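Local structure of putative transcriptional regulator protein, LacI family (Rhizobium etli, 3MIZ) at residues G204-A209 with P244-A249; F232-T237 with V285-A290; I134-L139 with E147-A152; Q211-A216 with M240-E245; R120-Y125 with A200-N205. The protein probably binds DNA to regulate transcription, as other LacI-family repressors do, and has a core related to the periplasmic sugar-binding proteins. All blocks are in the same frame, centred on the assembly; numbering follows the deposited sequence.

Contact 1. Residues G204-A209 with P244-A249; sequences GNDEMA and PELTTA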
# COMPACT_ATOMS: atom_id res chain seq x y z
N GLY A 204 -6.04 11.70 11.78
CA GLY A 204 -4.63 11.94 11.54
C GLY A 204 -4.32 11.72 10.08
O GLY A 204 -3.61 12.52 9.46
N ASN A 205 -4.82 10.62 9.53
CA ASN A 205 -4.66 10.30 8.11
C ASN A 205 -5.82 9.42 7.64
O ASN A 205 -6.65 8.98 8.44
CB ASN A 205 -3.31 9.64 7.81
CG ASN A 205 -3.17 8.24 8.40
OD1 ASN A 205 -4.13 7.67 8.91
ND2 ASN A 205 -1.96 7.69 8.33
N ASP A 206 -5.86 9.16 6.33
CA ASP A 206 -6.94 8.36 5.77
C ASP A 206 -7.03 6.94 6.32
O ASP A 206 -8.11 6.44 6.58
CB ASP A 206 -6.82 8.29 4.24
CG ASP A 206 -6.87 9.67 3.59
OD1 ASP A 206 -7.52 10.57 4.16
OD2 ASP A 206 -6.28 9.84 2.50
N GLU A 207 -5.88 6.29 6.50
CA GLU A 207 -5.86 4.94 7.00
C GLU A 207 -6.65 4.85 8.32
O GLU A 207 -7.49 3.97 8.48
CB GLU A 207 -4.41 4.49 7.23
CG GLU A 207 -4.27 3.00 7.40
CD GLU A 207 -2.82 2.56 7.48
OE1 GLU A 207 -2.01 3.02 6.64
OE2 GLU A 207 -2.51 1.74 8.37
N MSE A 208 -6.36 5.77 9.23
CA MSE A 208 -7.02 5.82 10.54
C MSE A 208 -8.54 6.04 10.44
O MSE A 208 -9.31 5.62 11.32
CB MSE A 208 -6.41 6.96 11.38
CG MSE A 208 -4.93 6.83 11.71
SE MSE A 208 -4.25 8.47 12.54
CE MSE A 208 -5.16 8.30 14.21
N ALA A 209 -8.97 6.71 9.37
CA ALA A 209 -10.39 7.00 9.16
C ALA A 209 -11.22 5.73 9.09
O ALA A 209 -12.39 5.75 9.44
CB ALA A 209 -10.59 7.84 7.90
N PRO A 244 -19.67 7.23 3.09
CA PRO A 244 -19.45 8.15 1.98
C PRO A 244 -17.98 8.38 1.65
O PRO A 244 -17.10 8.18 2.49
CB PRO A 244 -20.12 9.43 2.47
CG PRO A 244 -19.84 9.39 3.94
CD PRO A 244 -20.15 7.95 4.29
N GLU A 245 -17.72 8.78 0.40
CA GLU A 245 -16.37 9.06 -0.06
C GLU A 245 -15.73 10.08 0.89
O GLU A 245 -16.33 11.10 1.20
CB GLU A 245 -16.41 9.63 -1.48
CG GLU A 245 -16.84 8.64 -2.55
CD GLU A 245 -15.81 7.55 -2.78
OE1 GLU A 245 -15.53 6.78 -1.83
OE2 GLU A 245 -15.28 7.46 -3.91
N LEU A 246 -14.51 9.79 1.32
CA LEU A 246 -13.78 10.63 2.28
C LEU A 246 -13.19 11.94 1.76
O LEU A 246 -12.37 11.95 0.84
CB LEU A 246 -12.67 9.81 2.92
CG LEU A 246 -11.89 10.43 4.09
CD1 LEU A 246 -12.80 10.62 5.29
CD2 LEU A 246 -10.74 9.50 4.45
N THR A 247 -13.59 13.05 2.38
CA THR A 247 -13.06 14.36 2.02
C THR A 247 -11.69 14.41 2.71
O THR A 247 -11.57 14.10 3.89
CB THR A 247 -13.98 15.46 2.52
OG1 THR A 247 -15.18 15.45 1.73
CG2 THR A 247 -13.31 16.83 2.41
N THR A 248 -10.66 14.80 1.97
CA THR A 248 -9.31 14.77 2.54
C THR A 248 -8.39 15.82 1.92
O THR A 248 -8.81 16.66 1.13
CB THR A 248 -8.71 13.34 2.33
OG1 THR A 248 -7.49 13.18 3.05
CG2 THR A 248 -8.45 13.10 0.84
N ALA A 249 -7.11 15.76 2.31
CA ALA A 249 -6.09 16.65 1.78
C ALA A 249 -5.12 15.71 1.09
O ALA A 249 -4.57 14.80 1.71
CB ALA A 249 -5.39 17.40 2.92

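Contact 2. Residues F232-T237 with V285-A290; sequences FDDFRT and VERSSA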
# COMPACT_ATOMS: atom_id res chain seq x y z
N PHE A 232 -6.56 12.60 5.72
CA PHE A 232 -5.37 13.26 5.19
C PHE A 232 -4.52 12.25 4.43
O PHE A 232 -4.34 11.11 4.88
CB PHE A 232 -4.55 13.87 6.34
CG PHE A 232 -3.72 15.05 5.92
CD1 PHE A 232 -2.69 14.91 4.98
CD2 PHE A 232 -3.97 16.31 6.45
CE1 PHE A 232 -1.92 16.00 4.58
CE2 PHE A 232 -3.21 17.42 6.06
CZ PHE A 232 -2.18 17.26 5.12
N ASP A 233 -4.02 12.69 3.27
CA ASP A 233 -3.13 11.93 2.36
C ASP A 233 -3.73 11.63 0.98
O ASP A 233 -3.02 11.65 -0.03
CB ASP A 233 -2.75 10.56 2.94
CG ASP A 233 -1.85 10.64 4.16
OD1 ASP A 233 -1.47 11.75 4.59
OD2 ASP A 233 -1.53 9.56 4.68
N ASP A 234 -5.03 11.35 0.97
CA ASP A 234 -5.78 10.89 -0.20
C ASP A 234 -5.16 9.57 -0.64
O ASP A 234 -4.71 9.41 -1.78
CB ASP A 234 -5.81 11.87 -1.38
CG ASP A 234 -6.87 11.45 -2.42
OD1 ASP A 234 -7.90 10.86 -2.02
OD2 ASP A 234 -6.69 11.72 -3.63
N PHE A 235 -5.10 8.65 0.31
CA PHE A 235 -4.59 7.30 0.09
C PHE A 235 -5.76 6.62 -0.62
O PHE A 235 -6.70 6.17 0.03
CB PHE A 235 -4.29 6.64 1.44
CG PHE A 235 -3.80 5.22 1.35
CD1 PHE A 235 -3.04 4.78 0.26
CD2 PHE A 235 -4.06 4.32 2.38
CE1 PHE A 235 -2.55 3.47 0.21
CE2 PHE A 235 -3.57 3.01 2.34
CZ PHE A 235 -2.81 2.59 1.25
N ARG A 236 -5.69 6.56 -1.95
CA ARG A 236 -6.75 6.00 -2.79
C ARG A 236 -7.38 4.68 -2.31
O ARG A 236 -8.59 4.53 -2.33
CB ARG A 236 -6.26 5.81 -4.23
CG ARG A 236 -5.55 7.01 -4.84
CD ARG A 236 -4.07 7.02 -4.48
NE ARG A 236 -3.27 7.74 -5.48
CZ ARG A 236 -3.32 9.06 -5.66
NH1 ARG A 236 -4.11 9.81 -4.91
NH2 ARG A 236 -2.56 9.62 -6.60
N THR A 237 -6.54 3.74 -1.90
CA THR A 237 -7.02 2.44 -1.42
C THR A 237 -8.13 2.63 -0.39
O THR A 237 -9.12 1.89 -0.36
CB THR A 237 -5.86 1.66 -0.79
OG1 THR A 237 -4.89 1.34 -1.80
CG2 THR A 237 -6.35 0.38 -0.14
N VAL A 285 -9.39 17.72 -1.29
CA VAL A 285 -10.24 16.94 -2.18
C VAL A 285 -11.60 16.82 -1.51
O VAL A 285 -11.77 16.04 -0.57
CB VAL A 285 -9.67 15.53 -2.42
CG1 VAL A 285 -10.58 14.75 -3.36
CG2 VAL A 285 -8.26 15.64 -2.99
N GLU A 286 -12.57 17.59 -2.00
CA GLU A 286 -13.90 17.57 -1.42
C GLU A 286 -14.74 16.42 -1.95
O GLU A 286 -14.97 16.30 -3.15
CB GLU A 286 -14.60 18.90 -1.67
CG GLU A 286 -16.00 18.96 -1.11
CD GLU A 286 -16.52 20.37 -0.98
OE1 GLU A 286 -16.17 21.20 -1.85
OE2 GLU A 286 -17.28 20.64 -0.03
N ARG A 287 -15.17 15.56 -1.03
CA ARG A 287 -16.00 14.42 -1.39
C ARG A 287 -17.32 14.57 -0.62
O ARG A 287 -17.89 15.65 -0.63
CB ARG A 287 -15.25 13.10 -1.08
CG ARG A 287 -13.96 12.95 -1.92
CD ARG A 287 -13.58 11.49 -2.20
NE ARG A 287 -12.49 11.35 -3.17
CZ ARG A 287 -11.19 11.36 -2.88
NH1 ARG A 287 -10.79 11.51 -1.63
NH2 ARG A 287 -10.28 11.21 -3.83
N SER A 288 -17.81 13.53 0.06
CA SER A 288 -19.09 13.69 0.76
C SER A 288 -19.17 13.22 2.22
O SER A 288 -20.27 13.00 2.74
CB SER A 288 -20.20 13.02 -0.05
OG SER A 288 -19.86 11.67 -0.33
N SER A 289 -18.03 13.09 2.88
CA SER A 289 -17.99 12.64 4.27
C SER A 289 -18.21 13.77 5.27
O SER A 289 -18.21 13.53 6.48
CB SER A 289 -16.64 11.98 4.56
OG SER A 289 -15.60 12.92 4.35
N ALA A 290 -18.39 14.99 4.78
CA ALA A 290 -18.63 16.12 5.66
C ALA A 290 -19.89 16.89 5.25
O ALA A 290 -20.19 17.02 4.06
CB ALA A 290 -17.43 17.05 5.66

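Contact 3. Residues I134-L139 with E147-A152; sequences IGYIRL and ELRLDA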
# COMPACT_ATOMS: atom_id res chain seq x y z
N ILE A 134 -14.83 20.28 17.44
CA ILE A 134 -14.08 19.41 16.53
C ILE A 134 -13.15 18.44 17.24
O ILE A 134 -12.49 18.79 18.22
CB ILE A 134 -13.21 20.25 15.57
CG1 ILE A 134 -14.05 21.37 14.94
CG2 ILE A 134 -12.61 19.35 14.50
CD1 ILE A 134 -15.15 20.88 14.07
N GLY A 135 -13.09 17.21 16.72
CA GLY A 135 -12.22 16.21 17.30
C GLY A 135 -11.04 15.98 16.37
O GLY A 135 -11.13 16.21 15.17
N TYR A 136 -9.91 15.55 16.93
CA TYR A 136 -8.73 15.28 16.13
C TYR A 136 -8.02 14.07 16.75
O TYR A 136 -7.62 14.11 17.91
CB TYR A 136 -7.78 16.49 16.14
CG TYR A 136 -6.62 16.36 15.19
CD1 TYR A 136 -6.70 16.83 13.87
CD2 TYR A 136 -5.46 15.68 15.57
CE1 TYR A 136 -5.65 16.63 12.96
CE2 TYR A 136 -4.41 15.47 14.67
CZ TYR A 136 -4.52 15.94 13.37
OH TYR A 136 -3.50 15.69 12.47
N ILE A 137 -7.90 12.99 15.99
CA ILE A 137 -7.22 11.81 16.48
C ILE A 137 -5.85 11.78 15.80
O ILE A 137 -5.75 11.64 14.57
CB ILE A 137 -8.04 10.54 16.21
CG1 ILE A 137 -9.43 10.68 16.85
CG2 ILE A 137 -7.35 9.34 16.82
CD1 ILE A 137 -10.29 9.44 16.73
N ARG A 138 -4.82 11.96 16.62
CA ARG A 138 -3.43 12.05 16.19
C ARG A 138 -2.72 10.84 15.61
O ARG A 138 -2.81 9.72 16.11
CB ARG A 138 -2.58 12.55 17.37
CG ARG A 138 -3.04 13.88 17.94
CD ARG A 138 -2.33 14.16 19.26
NE ARG A 138 -0.88 14.25 19.10
CZ ARG A 138 -0.03 14.42 20.11
NH1 ARG A 138 -0.49 14.51 21.35
NH2 ARG A 138 1.27 14.52 19.87
N LEU A 139 -1.98 11.11 14.54
CA LEU A 139 -1.15 10.11 13.89
C LEU A 139 0.08 9.99 14.79
O LEU A 139 0.32 10.87 15.63
CB LEU A 139 -0.74 10.62 12.50
CG LEU A 139 0.20 9.77 11.63
CD1 LEU A 139 -0.45 8.46 11.27
CD2 LEU A 139 0.55 10.56 10.37
N GLU A 147 2.87 15.83 13.65
CA GLU A 147 2.94 16.98 14.55
C GLU A 147 2.63 18.28 13.83
O GLU A 147 1.98 19.16 14.39
CB GLU A 147 4.33 17.06 15.18
CG GLU A 147 4.35 17.62 16.59
CD GLU A 147 3.54 16.77 17.58
OE1 GLU A 147 3.36 15.56 17.33
OE2 GLU A 147 3.11 17.33 18.61
N LEU A 148 3.10 18.42 12.59
CA LEU A 148 2.82 19.64 11.84
C LEU A 148 1.34 19.79 11.54
O LEU A 148 0.81 20.89 11.55
CB LEU A 148 3.61 19.66 10.53
CG LEU A 148 5.13 19.74 10.69
CD1 LEU A 148 5.78 19.73 9.31
CD2 LEU A 148 5.49 21.01 11.45
N ARG A 149 0.66 18.68 11.25
CA ARG A 149 -0.77 18.74 10.97
C ARG A 149 -1.52 19.15 12.23
O ARG A 149 -2.52 19.88 12.17
CB ARG A 149 -1.27 17.38 10.47
CG ARG A 149 -0.58 16.94 9.20
CD ARG A 149 -0.93 15.52 8.80
NE ARG A 149 -0.08 15.07 7.71
CZ ARG A 149 -0.14 13.87 7.14
NH1 ARG A 149 -1.03 12.98 7.57
NH2 ARG A 149 0.68 13.57 6.15
N LEU A 150 -1.04 18.68 13.37
CA LEU A 150 -1.65 19.00 14.66
C LEU A 150 -1.37 20.46 15.00
O LEU A 150 -2.24 21.16 15.54
CB LEU A 150 -1.10 18.09 15.76
CG LEU A 150 -1.56 18.41 17.18
CD1 LEU A 150 -3.08 18.27 17.30
CD2 LEU A 150 -0.86 17.48 18.16
N ASP A 151 -0.17 20.93 14.69
CA ASP A 151 0.17 22.33 14.96
C ASP A 151 -0.81 23.22 14.20
O ASP A 151 -1.27 24.24 14.72
CB ASP A 151 1.58 22.67 14.47
CG ASP A 151 2.68 22.07 15.34
OD1 ASP A 151 2.43 21.72 16.52
OD2 ASP A 151 3.81 21.96 14.83
N ALA A 152 -1.12 22.83 12.97
CA ALA A 152 -2.03 23.59 12.12
C ALA A 152 -3.44 23.59 12.68
O ALA A 152 -4.09 24.63 12.72
CB ALA A 152 -2.04 23.02 10.71

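Contact 4. Residues Q211-A216 with M240-E245; sequences QIYIAA and MALKPE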
# COMPACT_ATOMS: atom_id res chain seq x y z
N GLN A 211 -11.08 3.13 10.94
CA GLN A 211 -11.51 2.80 12.30
C GLN A 211 -12.51 3.78 12.88
O GLN A 211 -13.37 3.40 13.69
CB GLN A 211 -10.29 2.70 13.22
CG GLN A 211 -9.35 1.56 12.83
CD GLN A 211 -8.24 1.37 13.83
OE1 GLN A 211 -8.48 1.09 15.01
NE2 GLN A 211 -7.00 1.51 13.36
N ILE A 212 -12.40 5.05 12.49
CA ILE A 212 -13.31 6.09 12.97
C ILE A 212 -14.69 5.92 12.32
O ILE A 212 -15.72 6.18 12.94
CB ILE A 212 -12.74 7.50 12.66
CG1 ILE A 212 -11.36 7.64 13.32
CG2 ILE A 212 -13.67 8.58 13.20
CD1 ILE A 212 -10.61 8.91 12.97
N TYR A 213 -14.72 5.50 11.06
CA TYR A 213 -16.00 5.27 10.37
C TYR A 213 -16.72 4.15 11.10
O TYR A 213 -17.91 4.25 11.39
CB TYR A 213 -15.77 4.84 8.92
CG TYR A 213 -15.86 5.95 7.90
CD1 TYR A 213 -15.06 7.09 7.99
CD2 TYR A 213 -16.71 5.84 6.80
CE1 TYR A 213 -15.09 8.08 7.01
CE2 TYR A 213 -16.75 6.82 5.81
CZ TYR A 213 -15.94 7.94 5.92
OH TYR A 213 -15.97 8.89 4.94
N ILE A 214 -15.99 3.07 11.38
CA ILE A 214 -16.57 1.92 12.05
C ILE A 214 -17.00 2.26 13.48
O ILE A 214 -18.06 1.83 13.94
CB ILE A 214 -15.59 0.73 12.05
CG1 ILE A 214 -15.28 0.33 10.59
CG2 ILE A 214 -16.18 -0.47 12.81
CD1 ILE A 214 -14.38 -0.86 10.45
N ALA A 215 -16.18 3.05 14.17
CA ALA A 215 -16.51 3.46 15.52
C ALA A 215 -17.84 4.23 15.53
O ALA A 215 -18.71 3.98 16.35
CB ALA A 215 -15.40 4.33 16.08
N ALA A 216 -17.99 5.16 14.60
CA ALA A 216 -19.21 5.96 14.52
C ALA A 216 -20.44 5.13 14.16
O ALA A 216 -21.49 5.23 14.83
CB ALA A 216 -19.03 7.10 13.52
N MSE A 240 -11.54 5.94 -1.47
CA MSE A 240 -12.59 5.50 -2.37
C MSE A 240 -13.25 4.18 -1.96
O MSE A 240 -14.11 3.66 -2.68
CB MSE A 240 -12.04 5.39 -3.79
CG MSE A 240 -11.64 6.73 -4.37
SE MSE A 240 -11.01 6.55 -6.16
CE MSE A 240 -12.71 6.74 -7.09
N ALA A 241 -12.83 3.63 -0.82
CA ALA A 241 -13.40 2.40 -0.30
C ALA A 241 -14.47 2.80 0.70
O ALA A 241 -15.56 2.24 0.73
CB ALA A 241 -12.32 1.56 0.39
N LEU A 242 -14.15 3.78 1.53
CA LEU A 242 -15.09 4.26 2.53
C LEU A 242 -16.28 4.91 1.84
O LEU A 242 -16.14 5.56 0.79
CB LEU A 242 -14.43 5.27 3.47
CG LEU A 242 -13.17 4.80 4.21
CD1 LEU A 242 -12.57 5.96 4.98
CD2 LEU A 242 -13.52 3.63 5.13
N LYS A 243 -17.46 4.73 2.42
CA LYS A 243 -18.68 5.32 1.91
C LYS A 243 -19.35 5.92 3.13
O LYS A 243 -19.57 5.23 4.12
CB LYS A 243 -19.60 4.25 1.30
CG LYS A 243 -18.95 3.39 0.21
CD LYS A 243 -18.62 4.19 -1.04
CE LYS A 243 -17.99 3.30 -2.10
NZ LYS A 243 -17.70 4.04 -3.36
N PRO A 244 -19.67 7.23 3.09
CA PRO A 244 -19.45 8.15 1.98
C PRO A 244 -17.98 8.38 1.65
O PRO A 244 -17.10 8.18 2.49
CB PRO A 244 -20.12 9.43 2.47
CG PRO A 244 -19.84 9.39 3.94
CD PRO A 244 -20.15 7.95 4.29
N GLU A 245 -17.72 8.78 0.40
CA GLU A 245 -16.37 9.06 -0.06
C GLU A 245 -15.73 10.08 0.89
O GLU A 245 -16.33 11.10 1.20
CB GLU A 245 -16.41 9.63 -1.48
CG GLU A 245 -16.84 8.64 -2.55
CD GLU A 245 -15.81 7.55 -2.78
OE1 GLU A 245 -15.53 6.78 -1.83
OE2 GLU A 245 -15.28 7.46 -3.91

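Contact 5. Residues R120-Y125 with A200-N205; sequences RDLTRY and AIMSGN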
# COMPACT_ATOMS: atom_id res chain seq x y z
N ARG A 120 -4.30 23.06 7.74
CA ARG A 120 -4.89 24.37 7.95
C ARG A 120 -6.15 24.51 7.08
O ARG A 120 -7.20 24.90 7.58
CB ARG A 120 -3.89 25.48 7.58
CG ARG A 120 -4.49 26.89 7.53
CD ARG A 120 -3.42 27.96 7.29
NE ARG A 120 -2.84 27.96 5.93
CZ ARG A 120 -1.54 27.85 5.67
NH1 ARG A 120 -0.68 27.71 6.67
NH2 ARG A 120 -1.08 27.90 4.42
N ASP A 121 -6.02 24.20 5.80
CA ASP A 121 -7.15 24.32 4.89
C ASP A 121 -8.29 23.36 5.19
O ASP A 121 -9.46 23.69 4.99
CB ASP A 121 -6.68 24.13 3.45
CG ASP A 121 -5.82 25.27 2.96
OD1 ASP A 121 -5.90 26.36 3.57
OD2 ASP A 121 -5.09 25.09 1.97
N LEU A 122 -7.94 22.18 5.70
CA LEU A 122 -8.94 21.18 6.04
C LEU A 122 -9.68 21.62 7.29
O LEU A 122 -10.89 21.43 7.41
CB LEU A 122 -8.24 19.83 6.25
CG LEU A 122 -9.01 18.53 6.07
CD1 LEU A 122 -9.87 18.57 4.83
CD2 LEU A 122 -7.99 17.40 5.99
N THR A 123 -8.96 22.25 8.22
CA THR A 123 -9.59 22.72 9.46
C THR A 123 -10.52 23.89 9.12
O THR A 123 -11.65 23.96 9.62
CB THR A 123 -8.52 23.15 10.50
OG1 THR A 123 -7.69 22.02 10.82
CG2 THR A 123 -9.18 23.66 11.78
N ARG A 124 -10.06 24.80 8.26
CA ARG A 124 -10.89 25.94 7.86
C ARG A 124 -12.14 25.46 7.13
O ARG A 124 -13.22 26.06 7.23
CB ARG A 124 -10.10 26.88 6.94
CG ARG A 124 -8.92 27.60 7.61
CD ARG A 124 -8.09 28.31 6.56
NE ARG A 124 -8.88 29.22 5.73
CZ ARG A 124 -9.12 30.50 6.02
NH1 ARG A 124 -8.63 31.04 7.13
NH2 ARG A 124 -9.85 31.24 5.19
N TYR A 125 -11.99 24.38 6.36
CA TYR A 125 -13.11 23.80 5.62
C TYR A 125 -14.25 23.47 6.59
O TYR A 125 -15.40 23.83 6.35
CB TYR A 125 -12.64 22.53 4.89
CG TYR A 125 -13.74 21.76 4.21
CD1 TYR A 125 -14.48 20.80 4.91
CD2 TYR A 125 -14.05 21.98 2.87
CE1 TYR A 125 -15.50 20.09 4.29
CE2 TYR A 125 -15.08 21.27 2.24
CZ TYR A 125 -15.80 20.33 2.96
OH TYR A 125 -16.81 19.63 2.33
N ALA A 200 -17.65 17.04 14.22
CA ALA A 200 -16.71 16.71 13.17
C ALA A 200 -15.45 16.12 13.80
O ALA A 200 -15.06 16.51 14.90
CB ALA A 200 -16.35 17.97 12.35
N ILE A 201 -14.85 15.16 13.12
CA ILE A 201 -13.62 14.54 13.62
C ILE A 201 -12.62 14.50 12.48
O ILE A 201 -12.93 14.05 11.37
CB ILE A 201 -13.84 13.09 14.13
CG1 ILE A 201 -14.68 13.11 15.42
CG2 ILE A 201 -12.48 12.44 14.46
CD1 ILE A 201 -14.99 11.73 15.98
N MSE A 202 -11.43 15.01 12.76
CA MSE A 202 -10.38 15.02 11.76
C MSE A 202 -9.48 13.87 12.10
O MSE A 202 -9.01 13.75 13.23
CB MSE A 202 -9.59 16.33 11.82
CG MSE A 202 -10.37 17.53 11.34
SE MSE A 202 -9.25 19.09 11.24
CE MSE A 202 -8.26 18.67 9.65
N SER A 203 -9.26 13.00 11.12
CA SER A 203 -8.41 11.83 11.30
C SER A 203 -6.97 12.17 10.95
O SER A 203 -6.70 12.84 9.94
CB SER A 203 -8.91 10.69 10.41
OG SER A 203 -8.13 9.53 10.59
N GLY A 204 -6.04 11.70 11.78
CA GLY A 204 -4.63 11.94 11.54
C GLY A 204 -4.32 11.72 10.08
O GLY A 204 -3.61 12.52 9.46
N ASN A 205 -4.82 10.62 9.53
CA ASN A 205 -4.66 10.30 8.11
C ASN A 205 -5.82 9.42 7.64
O ASN A 205 -6.65 8.98 8.44
CB ASN A 205 -3.31 9.64 7.81
CG ASN A 205 -3.17 8.24 8.40
OD1 ASN A 205 -4.13 7.67 8.91
ND2 ASN A 205 -1.96 7.69 8.33

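Contact 1. Residues G204-A209 with P244-A249
The backbones come closest at Asp-206 and Thr-248, whose CA atoms lie 7.6 Å apart, where the first turn of helix 206-217 faces the start of strand 248-250. A side-chain hydrogen bond bridges this distance: Thr-248 OG1 donates to Asp-206 OD1 over 2.8 Å, meeting the syn lone pair, on the side of the other carboxylate oxygen. The two side chains cross at about a right angle. The hydroxyl of Thr-248 stands anti to its own nitrogen (chi1 -170°), which carries OG1 across to the carboxylate. Asp-206 OD2 has a separate donor, Phe-235 N, so both oxygens of this buried group are engaged and its rotation is restricted. Beside the polar pair, one branch of Leu-246 lies against Asp-206 and Ala-209. Its CD2 packs 3.8 Å from Ala-209 CB and also lies 3.4 Å from Asp-206 OD1, so that a methyl group borders the acceptor. The helix itself is opened by Asn-205 as N-cap: its OD1 takes the hydrogen of Met-208 N (a selenomethionine) at 2.9 Å, a nearly straight bond of 169°. Thr-239 of helix 236-239 touches both Asp-206 and Leu-246. Thr-248 is bonded through its backbone to Val-285 of strand 277-285, and thus the contact joins the start of helix 206-217 to an outermost strand of the three-stranded mixed sheet.

Contact 2. Residues F232-T237 with V285-A290
Asp-234 and Arg-287 meet in a salt bridge in which the arginine presents its end, NH1 and NH2 together, to a single oxygen. Both NH1 and NH2 lie 3.0 Å from Asp-234 OD1, and this oxygen sits close to the guanidinium plane. The two flat groups are not coplanar, however, but turned 32° apart. NH2 arrives on the syn side of OD1, whereas NH1 comes from above the carboxylate plane, and the two reach it from the same face. On the arginine side, Val-285 CG1 lies over the centre of the guanidinium, 3.4 Å above its plane, covering that face while the acid takes the NH1/NH2 edge. Val-285 CG2 comes within 4.3 Å of Asp-234 OD2.

Further out, Leu-246 O accepts a bond from Arg-287 NH1, and Thr-239 OG1 is hydrogen-bonded to Asp-234 OD1. The other oxygen, OD2, forms an ion pair with Arg-236 NH1 at 3.5 Å, and Arg-236 in turn reaches Asp-31 of helix 30-42 through NH2. The network thus links the loop before helix 236-239 to the segment following strand 277-285. An alanine in place of Asp-234 is likely to leave the guanidinium of Arg-287 without its charged mate and to cost Arg-236 one of its two acidic partners. With an arginine at each of its two oxygens, the buried carboxylate probably remains ionised.

Contact 3. Residues I134-L139 with E147-A152
Arg-138 and Glu-147 form the polar link between strand 134-138 and helix 144-160, a salt bridge that is long and weak as a hydrogen bond. Arg-138 NH2 lies 3.4 Å from Glu-147 OE1, which sits at the edge of the guanidinium, and the planes of the two groups are turned 69° apart. Leu-150 lies beneath the same guanidinium: its CD2 packs over one face, 3.4 Å from Arg-138 NE. The bend of the arginine at chi3 (61°) folds the head group back over this methyl.

The second branch of Leu-150 serves a different partner, since CD1 approaches Tyr-136 obliquely, 3.9 Å from CD2 of the ring. The tyrosine reaches onward to the helix, where its OH lies 3.4 Å from Arg-149 CB. Arg-149 is extended from CG to NE, with its guanidinium directed elsewhere: NE forms a salt bridge with Asp-115, NH1 donates to Gly-204 O, and the group makes a cation-pi contact with Phe-232. Leu-139 CD2 only brushes it, 4.0 Å from NH1. Outward from the pair, Ile-169 of strand 167-174 touches both Arg-138 and Leu-150.

The segment axes approach to 9.8 Å and run nearly antiparallel, at 164°. This is the geometry of a beta-alpha-beta crossover, here strand 134-138, helix 144-160 and strand 167-174, in which the helix returns across the sheet that its flanking strands form in parallel.

Contact 4. Residues Q211-A216 with M240-E245
Tyr-213 carries this contact almost alone, reaching from helix 206-217 into the loop at Leu-242 and Pro-244. Its ring is tightly held on one face, where Leu-242 CD1 stands 4.0 Å from the ring centroid, close to the normal, in a CH-pi contact. Leu-242 CB presses on the same face, 3.6 Å from Tyr-213 CE2. At the ring edge lie two carbonyl oxygens, and one of them is the acceptor: Tyr-213 OH donates to Pro-244 O over 2.8 Å, tilted 29° from the carbonyl plane. The peptide bond before Pro-244 is cis, and Pro-244 CD packs 3.9 Å from Tyr-213 CE2.

The outer side is looser. Lys-243 and Glu-245 start away from the helix and are partly exposed, and their own ion pair is long, 3.8 Å from Lys-243 NZ to Glu-245 OE1. Leu-242 and Lys-243 also pack on Ile-210 and Gln-211 of the second subunit, so the loop lies at the dimer interface. A phenylalanine in place of Tyr-213 would probably leave the carbonyl of Pro-244 without this donor, and the loop without its one hydrogen bond to the helix segment. One hydroxyl thus ties the loop backbone to the helix, while Leu-242 covers one face of the ring.

Contact 5. Residues R120-Y125 with A200-N205
Met-202, a selenomethionine in strand 200-203 of the five-stranded mixed sheet, points at helix 115-127, which packs against this sheet in an alpha/beta layer arrangement; Leu-122 and Thr-123 receive it. The methyl end of Met-202 slides past Leu-122 in the opposite direction, so that CE lies 3.6 Å from Leu-122 CB and 3.9 Å from Leu-122 CD2. The selenium meets the neighbouring residue of the helix, with Thr-123 OG1 3.3 Å from Met-202 SE. Here the side chains cross at about a right angle, the threonine hydroxyl coming across the bend of the Met-202 chain. That bend lies at chi3 (75°), and it brings CE beside Leu-122 CB while leaving it equally near Thr-123 OG1.

The hydroxyl has its hydrogen-bonding partner inside the helix, in Ala-119 O one turn earlier, so its meeting with selenium is one of packing only. Around the contact, Phe-153 of helix 144-160 touches both Thr-123 and Met-202, and Val-230 of strand 228-230 touches Leu-122 and Met-202. At the far end of the segment, Ser-203 OG donates to Asn-205 O over 2.7 Å and probably helps to fix the turn that leaves the strand.

Across the contact the chemistry is therefore mainly van der Waals, the threonine hydroxyl being bonded within its own helix: a bent selenoether side chain lies against a leucine and a threonine, and helix and strand are held together by shape rather than by directed bonds.

All five contacts lie in the same half of the molecule, around its five-stranded and three-stranded mixed sheets. Contacts 1 and 2 are closest, with centres 5 Å apart, and their segments alternate along the chain. Contact 4 follows about 8 Å from contact 1, sharing helix 206-217 and residues Pro-244 and Glu-245. Contact 5 hands over to contact 1 at Gly-204 and Asn-205. Contact 3, about 8 Å from contact 5, falls between its two segments in sequence, and their strands 134-138 and 200-203 are sheet neighbours. Contacts 3 and 4 are about 19 Å apart. Together they tie the sheet core to the loops, and contacts 2 and 4 both reach the second subunit.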